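Local coordinates for Lin1840 protein (Listeria innocua serovar 6a, PDB 4ZOC) that probably hydrolyses terminal, non-reducing beta-D-glucosyl residues to release glucose, as a family 3 glycoside hydrolase taking part in beta-1,2-glucan metabolism, at residues Ala176-Leu179 with Asn180-Leu183; Leu335-Leu339 with Gly340-Asp344; Leu464-Lys467 with Asn468-Gly472. The protein carries 2 engineered substitutions. All blocks are in the same frame, centred on the assembly; numbering follows the deposited sequence.

Contacts 1 and 2 belong to the TIM-barrel end of the molecule and contact 3 to the domain that follows it. Along the chain they come in series. Contact 1 lies in the loop between helix 158-173 and strand 187-193, contact 2 at the end of helix 322-338, and contact 3 where strand 459-465 leaves the six-stranded sheet. The first two have centres about 9 Å apart and touch: Leu179 and Asn180 pack on Asp338 and Gly340, so the loop rests against the helix end. Contact 3 is far off, its centre about 37 Å from that of contact 1 and about 39 Å from that of contact 2, and it alone borders the second subunit.

Contact 1 of 3, residues Ala176-Leu179 with Asn180-Leu183; sequences ASKL and NENL
The carboxamide of Asn182 brings its oxygen against the aliphatic root of Lys178, with OD1 3.5 Å from Lys178 CB. With Asn182 CG anti to its own carbonyl carbon (chi1 -62°), the amide is folded back alongside Lys178. The carboxylate of Glu181 meets the same lysine farther out: its OE1 stands 4.0 Å from Lys178 CD, and the two chains run obliquely across one another. A third flat group, the amide of Asn180, turns its OD1 back over the backbone of Lys178, 3.7 Å from Lys178 C. Water 1 links this amide to the chain before it, donating to Asn180 OD1 and to Ser177 O.

The backbone closes a type I beta-turn, Lys178 to Glu181, overlapped by an alpha-turn to Asn182. Lys178 O receives both N-H groups: Glu181 N at 3.0 Å, from above the carbonyl plane, and Asn182 N at 2.9 Å, almost in line with the C=O. Farther along, Leu183 brings CD2 to within 3.7 Å of Leu179 O, an oxygen that also takes a bond from Arg347. Leu179 is buried, its side chain touching Lys232 and Gln185.

These turns lie at the surface of the TIM-barrel domain, between helix 158-173 and strand 187-193 and away from the annotated sites. Lys178 NZ and Glu181 OE1, 4.4 Å apart, remain beyond salt-bridge distance, and their opposite charges probably attract only modestly. Between 176-179 and 180-183 the direct hydrogen bonds are therefore both backbone N-H to Lys178 O; the side chains add van der Waals contact and a water bridge.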
loop_
_atom_site.group_PDB
_atom_site.type_symbol
_atom_site.label_atom_id
_atom_site.label_comp_id
_atom_site.label_asym_id
_atom_site.label_seq_id
_atom_site.Cartn_x
_atom_site.Cartn_y
_atom_site.Cartn_z
ATOM N N ALA A 176 24.216 -24.162 -18.399
ATOM C CA ALA A 176 24.402 -24.482 -16.975
ATOM C C ALA A 176 24.999 -25.864 -16.754
ATOM O O ALA A 176 25.622 -26.113 -15.722
ATOM C CB ALA A 176 23.106 -24.369 -16.193
ATOM N N SER A 177 24.736 -26.789 -17.670
ATOM C CA SER A 177 25.246 -28.186 -17.472
ATOM C C SER A 177 26.742 -28.284 -17.692
ATOM O O SER A 177 27.283 -29.349 -17.452
ATOM C CB SER A 177 24.514 -29.144 -18.438
ATOM O OG SER A 177 24.945 -28.919 -19.767
ATOM N N LYS A 178 27.404 -27.198 -18.135
ATOM C CA LYS A 178 28.820 -27.151 -18.394
ATOM C C LYS A 178 29.575 -26.155 -17.506
ATOM O O LYS A 178 30.659 -25.722 -17.863
ATOM C CB LYS A 178 29.051 -26.854 -19.879
ATOM C CG LYS A 178 28.611 -27.997 -20.824
ATOM C CD LYS A 178 28.913 -27.558 -22.240
ATOM C CE LYS A 178 28.392 -28.496 -23.338
ATOM N NZ LYS A 178 28.547 -29.920 -22.916
ATOM N N LEU A 179 29.062 -25.852 -16.317
ATOM C CA LEU A 179 29.756 -24.951 -15.404
ATOM C C LEU A 179 31.055 -25.565 -14.876
ATOM O O LEU A 179 31.903 -24.877 -14.280
ATOM C CB LEU A 179 28.808 -24.458 -14.299
ATOM C CG LEU A 179 27.880 -23.330 -14.787
ATOM C CD1 LEU A 179 26.693 -23.168 -13.871
ATOM C CD2 LEU A 179 28.626 -22.010 -14.959
ATOM N N ASN A 180 31.232 -26.883 -15.098
ATOM C CA ASN A 180 32.458 -27.503 -14.673
ATOM C C ASN A 180 33.565 -27.334 -15.687
ATOM O O ASN A 180 34.735 -27.520 -15.339
ATOM C CB ASN A 180 32.233 -28.965 -14.343
ATOM C CG ASN A 180 31.873 -29.771 -15.552
ATOM O OD1 ASN A 180 31.108 -29.366 -16.407
ATOM N ND2 ASN A 180 32.449 -30.911 -15.647
ATOM N N GLU A 181 33.221 -26.860 -16.890
ATOM C CA GLU A 181 34.170 -26.692 -18.022
ATOM C C GLU A 181 34.328 -25.247 -18.458
ATOM O O GLU A 181 35.378 -24.859 -18.859
ATOM C CB GLU A 181 33.668 -27.469 -19.278
ATOM C CG GLU A 181 33.426 -28.971 -19.135
ATOM C CD GLU A 181 32.793 -29.606 -20.389
ATOM O OE1 GLU A 181 32.555 -28.906 -21.403
ATOM O OE2 GLU A 181 32.492 -30.831 -20.371
ATOM N N ASN A 182 33.243 -24.470 -18.424
ATOM C CA ASN A 182 33.222 -23.113 -18.844
ATOM C C ASN A 182 33.529 -22.219 -17.612
ATOM O O ASN A 182 32.624 -21.667 -16.983
ATOM C CB ASN A 182 31.810 -22.760 -19.403
ATOM C CG ASN A 182 31.421 -23.572 -20.627
ATOM O OD1 ASN A 182 30.229 -23.755 -20.969
ATOM N ND2 ASN A 182 32.400 -24.101 -21.264
ATOM N N LEU A 183 34.813 -22.031 -17.315
ATOM C CA LEU A 183 35.232 -21.392 -16.079
ATOM C C LEU A 183 35.283 -19.878 -16.104
ATOM O O LEU A 183 35.678 -19.255 -15.085
ATOM C CB LEU A 183 36.606 -21.951 -15.650
ATOM C CG LEU A 183 36.737 -23.493 -15.581
ATOM C CD1 LEU A 183 38.028 -23.911 -14.910
ATOM C CD2 LEU A 183 35.528 -24.179 -14.925
HETATM O O HOH W 1 29.568 -30.997 -18.011
#

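Contact 2 of 3, residues Leu335-Leu339 with Gly340-Asp344; sequences LKNDL and GLFED
Phe342 and Asn337 cross at about a right angle, the amide plane turned 62° from the ring. Asn337 CB lies at the ring's edge in its plane, and OD1 also comes to the edge, 3.7 Å from Phe342 CD2. Asn337 CG is anti to the backbone N (chi1 -160°), which sets OD1 beside that ring carbon and 2.8 Å from water 2. Phe342 also packs on Leu9 of helix 3-12 and on Pro85. Lys336 and Leu341 meet obliquely, CB against CD1 at 3.9 Å, while the lysine's extended chain takes NZ on to Gln21, Pro85 O and Gly58 O. On another side, Leu341 CG packs on Leu339 CB.

The backbone of helix 322-338 ends in a Schellman motif. Leu341 N donates to Lys336 O over 3.1 Å, and Gly340 N reaches Asn337 O at 2.9 Å from above the carbonyl plane. Gly340 takes positive phi (81°), the conformation usual for the glycine of this motif.

Water 2 accepts from Phe342 N and lies 2.6 Å from Glu343 OE1. Asn337 OD1 and Glu343 OE2 both bind Met1 N, so polar bonds tie the helix end to the chain's amino terminus.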
loop_
_atom_site.group_PDB
_atom_site.type_symbol
_atom_site.label_atom_id
_atom_site.label_comp_id
_atom_site.label_asym_id
_atom_site.label_seq_id
_atom_site.Cartn_x
_atom_site.Cartn_y
_atom_site.Cartn_z
ATOM N N LEU A 335 26.157 -28.598 -6.080
ATOM C CA LEU A 335 26.628 -27.282 -6.566
ATOM C C LEU A 335 28.130 -27.258 -6.787
ATOM O O LEU A 335 28.620 -26.774 -7.834
ATOM C CB LEU A 335 26.196 -26.190 -5.610
ATOM C CG LEU A 335 26.741 -24.780 -5.904
ATOM C CD1 LEU A 335 26.333 -24.289 -7.272
ATOM C CD2 LEU A 335 26.323 -23.792 -4.817
ATOM N N LYS A 336 28.863 -27.784 -5.797
ATOM C CA LYS A 336 30.295 -27.723 -5.875
ATOM C C LYS A 336 30.732 -28.573 -7.044
ATOM O O LYS A 336 31.640 -28.196 -7.811
ATOM C CB LYS A 336 30.963 -28.166 -4.603
ATOM C CG LYS A 336 30.680 -27.258 -3.447
ATOM C CD LYS A 336 31.127 -27.708 -2.092
ATOM C CE LYS A 336 31.086 -26.486 -1.184
ATOM N NZ LYS A 336 31.537 -26.715 0.195
ATOM N N ASN A 337 30.058 -29.702 -7.231
ATOM C CA ASN A 337 30.364 -30.592 -8.385
ATOM C C ASN A 337 30.056 -29.972 -9.744
ATOM O O ASN A 337 30.867 -30.077 -10.656
ATOM C CB ASN A 337 29.700 -31.967 -8.178
ATOM C CG ASN A 337 30.310 -33.083 -9.022
ATOM O OD1 ASN A 337 31.522 -33.131 -9.300
ATOM N ND2 ASN A 337 29.469 -33.990 -9.410
ATOM N N ASP A 338 28.919 -29.260 -9.835
ATOM C CA ASP A 338 28.507 -28.525 -10.988
ATOM C C ASP A 338 29.535 -27.496 -11.385
ATOM O O ASP A 338 29.696 -27.233 -12.564
ATOM C CB ASP A 338 27.123 -27.865 -10.752
ATOM C CG ASP A 338 25.972 -28.885 -10.720
ATOM O OD1 ASP A 338 26.160 -30.091 -11.029
ATOM O OD2 ASP A 338 24.843 -28.490 -10.417
ATOM N N LEU A 339 30.218 -26.900 -10.402
ATOM C CA LEU A 339 31.250 -25.855 -10.641
ATOM C C LEU A 339 32.652 -26.492 -10.919
ATOM O O LEU A 339 33.611 -25.804 -11.205
ATOM C CB LEU A 339 31.319 -24.913 -9.465
ATOM C CG LEU A 339 30.069 -24.049 -9.240
ATOM C CD1 LEU A 339 30.018 -23.588 -7.813
ATOM C CD2 LEU A 339 30.159 -22.881 -10.194
ATOM N N GLY A 340 32.747 -27.820 -10.848
ATOM C CA GLY A 340 34.011 -28.500 -11.154
ATOM C C GLY A 340 35.008 -28.488 -10.005
ATOM O O GLY A 340 36.192 -28.826 -10.204
ATOM N N LEU A 341 34.555 -28.143 -8.801
ATOM C CA LEU A 341 35.462 -27.931 -7.659
ATOM C C LEU A 341 36.169 -29.165 -7.207
ATOM O O LEU A 341 37.219 -29.037 -6.606
ATOM C CB LEU A 341 34.745 -27.240 -6.487
ATOM C CG LEU A 341 34.191 -25.880 -6.936
ATOM C CD1 LEU A 341 33.439 -25.311 -5.677
ATOM C CD2 LEU A 341 35.247 -24.896 -7.470
ATOM N N PHE A 342 35.583 -30.355 -7.427
ATOM C CA PHE A 342 36.303 -31.587 -7.028
ATOM C C PHE A 342 37.469 -31.977 -7.941
ATOM O O PHE A 342 38.317 -32.776 -7.545
ATOM C CB PHE A 342 35.336 -32.744 -6.859
ATOM C CG PHE A 342 34.354 -32.534 -5.750
ATOM C CD1 PHE A 342 34.774 -32.628 -4.434
ATOM C CD2 PHE A 342 33.019 -32.250 -6.017
ATOM C CE1 PHE A 342 33.917 -32.479 -3.417
ATOM C CE2 PHE A 342 32.139 -32.078 -4.976
ATOM C CZ PHE A 342 32.583 -32.166 -3.678
ATOM N N GLU A 343 37.499 -31.422 -9.140
ATOM C CA GLU A 343 38.623 -31.596 -10.107
ATOM C C GLU A 343 39.578 -30.407 -10.021
ATOM O O GLU A 343 40.760 -30.597 -9.967
ATOM C CB GLU A 343 38.162 -31.738 -11.544
ATOM C CG GLU A 343 37.388 -32.994 -11.877
ATOM C CD GLU A 343 36.008 -33.019 -11.251
ATOM O OE1 GLU A 343 35.211 -32.061 -11.460
ATOM O OE2 GLU A 343 35.739 -34.020 -10.584
ATOM N N ASP A 344 39.029 -29.192 -9.881
ATOM C CA ASP A 344 39.805 -27.965 -9.742
ATOM C C ASP A 344 39.149 -27.030 -8.758
ATOM O O ASP A 344 38.223 -26.301 -9.122
ATOM C CB ASP A 344 39.942 -27.263 -11.082
ATOM C CG ASP A 344 40.753 -25.966 -11.005
ATOM O OD1 ASP A 344 41.376 -25.668 -9.967
ATOM O OD2 ASP A 344 40.795 -25.226 -12.036
HETATM O O HOH W 2 33.712 -31.334 -9.501
HETATM O O HOH W 3 36.483 -25.888 -11.217
#

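Contact 3 of 3, residues Leu464-Lys467 with Asn468-Gly472; sequences LGEK and NEWGG
Lys467 O receives the N-H of Trp470 at 3.1 Å, a fairly straight bond (162°) that arrives from above the carbonyl plane. It opens a short 3-10 turn, residues 468-470, just after strand 459-465 leaves the six-stranded sheet of the C-terminal family 3 domain. A second backbone bond, Gly471 N to Asn468 O, carries the turn one step further, and the chain then runs straight into Glu473, which lines the glucose pocket.

The turn folds the indole back against residues 466-467. Lys467 lies across one face: its CB sits over the centre of the ring system, 3.9 Å above the plane, and its CG makes a CH-pi contact with the six-membered ring of Trp470, 4.0 Å from the centroid. A first torsion of -63° places the indole beside the backbone N of Trp470 and sets that face against Lys467, whose own backbone N also lies over it. Glu466 meets the indole obliquely, its carboxylate plane turned 71° from the ring. Arg508, in a salt bridge, and Gly507 N hold the carboxylate, while CB and CG lie against CE3.

Asn468 ND2 is hydrogen-bonded to Asp404 OD1. Arg582 of the second subunit hydrogen-bonds to Glu469 O and Leu588 of that subunit packs on Trp470, placing the turn at the dimer interface. Glu466 CB comes within 3.8 Å of Trp470 CE3, a carbon of the six-membered ring.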
loop_
_atom_site.group_PDB
_atom_site.type_symbol
_atom_site.label_atom_id
_atom_site.label_comp_id
_atom_site.label_asym_id
_atom_site.label_seq_id
_atom_site.Cartn_x
_atom_site.Cartn_y
_atom_site.Cartn_z
ATOM N N LEU A 464 22.126 17.071 -11.924
ATOM C CA LEU A 464 21.502 16.834 -10.624
ATOM C C LEU A 464 21.465 15.381 -10.242
ATOM O O LEU A 464 21.476 14.476 -11.085
ATOM C CB LEU A 464 20.038 17.291 -10.648
ATOM C CG LEU A 464 19.818 18.759 -11.089
ATOM C CD1 LEU A 464 18.309 19.055 -11.124
ATOM C CD2 LEU A 464 20.556 19.671 -10.158
ATOM N N GLY A 465 21.318 15.123 -8.961
ATOM C CA GLY A 465 21.072 13.708 -8.620
ATOM C C GLY A 465 21.259 13.286 -7.182
ATOM O O GLY A 465 21.494 14.088 -6.286
ATOM N N GLU A 466 21.010 11.991 -6.980
ATOM C CA GLU A 466 21.141 11.395 -5.706
ATOM C C GLU A 466 22.545 10.902 -5.435
ATOM O O GLU A 466 23.183 10.387 -6.307
ATOM C CB GLU A 466 20.216 10.158 -5.577
ATOM C CG GLU A 466 18.698 10.433 -5.735
ATOM C CD GLU A 466 17.885 9.195 -5.446
ATOM O OE1 GLU A 466 18.101 8.171 -6.153
ATOM O OE2 GLU A 466 17.022 9.259 -4.496
ATOM N N LYS A 467 22.946 10.921 -4.157
ATOM C CA LYS A 467 24.066 10.082 -3.719
ATOM C C LYS A 467 23.600 8.647 -3.756
ATOM O O LYS A 467 22.427 8.356 -3.417
ATOM C CB LYS A 467 24.494 10.380 -2.306
ATOM C CG LYS A 467 24.988 11.793 -2.070
ATOM C CD LYS A 467 25.471 11.928 -0.639
ATOM C CE LYS A 467 26.833 12.581 -0.595
ATOM N NZ LYS A 467 26.719 13.604 0.454
ATOM N N ASN A 468 24.508 7.714 -4.089
ATOM C CA ASN A 468 24.005 6.320 -4.183
ATOM C C ASN A 468 23.523 5.797 -2.836
ATOM O O ASN A 468 22.591 4.985 -2.795
ATOM C CB ASN A 468 24.964 5.328 -4.859
ATOM C CG ASN A 468 25.965 4.747 -3.926
ATOM O OD1 ASN A 468 25.624 3.988 -3.021
ATOM N ND2 ASN A 468 27.200 5.144 -4.080
ATOM N N GLU A 469 24.077 6.307 -1.733
ATOM C CA GLU A 469 23.687 5.791 -0.401
ATOM C C GLU A 469 22.252 6.172 0.010
ATOM O O GLU A 469 21.741 5.717 1.018
ATOM C CB GLU A 469 24.643 6.330 0.670
ATOM C CG GLU A 469 24.577 7.818 0.838
ATOM C CD GLU A 469 25.497 8.361 1.925
ATOM O OE1 GLU A 469 26.691 8.318 1.766
ATOM O OE2 GLU A 469 25.058 8.827 2.952
ATOM N N TRP A 470 21.599 7.008 -0.788
ATOM C CA TRP A 470 20.185 7.301 -0.533
ATOM C C TRP A 470 19.244 6.244 -1.086
ATOM O O TRP A 470 18.068 6.364 -0.930
ATOM C CB TRP A 470 19.859 8.637 -1.102
ATOM C CG TRP A 470 20.631 9.792 -0.459
ATOM C CD1 TRP A 470 21.297 9.767 0.699
ATOM C CD2 TRP A 470 20.767 11.130 -0.981
ATOM N NE1 TRP A 470 21.896 10.958 0.928
ATOM C CE2 TRP A 470 21.621 11.830 -0.089
ATOM C CE3 TRP A 470 20.312 11.768 -2.155
ATOM C CZ2 TRP A 470 21.968 13.188 -0.248
ATOM C CZ3 TRP A 470 20.668 13.157 -2.354
ATOM C CH2 TRP A 470 21.501 13.846 -1.382
ATOM N N GLY A 471 19.817 5.211 -1.722
ATOM C CA GLY A 471 19.105 4.045 -2.192
ATOM C C GLY A 471 19.907 2.803 -1.869
ATOM O O GLY A 471 20.810 2.814 -1.029
ATOM N N GLY A 472 19.557 1.734 -2.537
ATOM C CA GLY A 472 20.084 0.428 -2.198
ATOM C C GLY A 472 19.452 -0.126 -0.929
ATOM O O GLY A 472 18.404 0.327 -0.476
#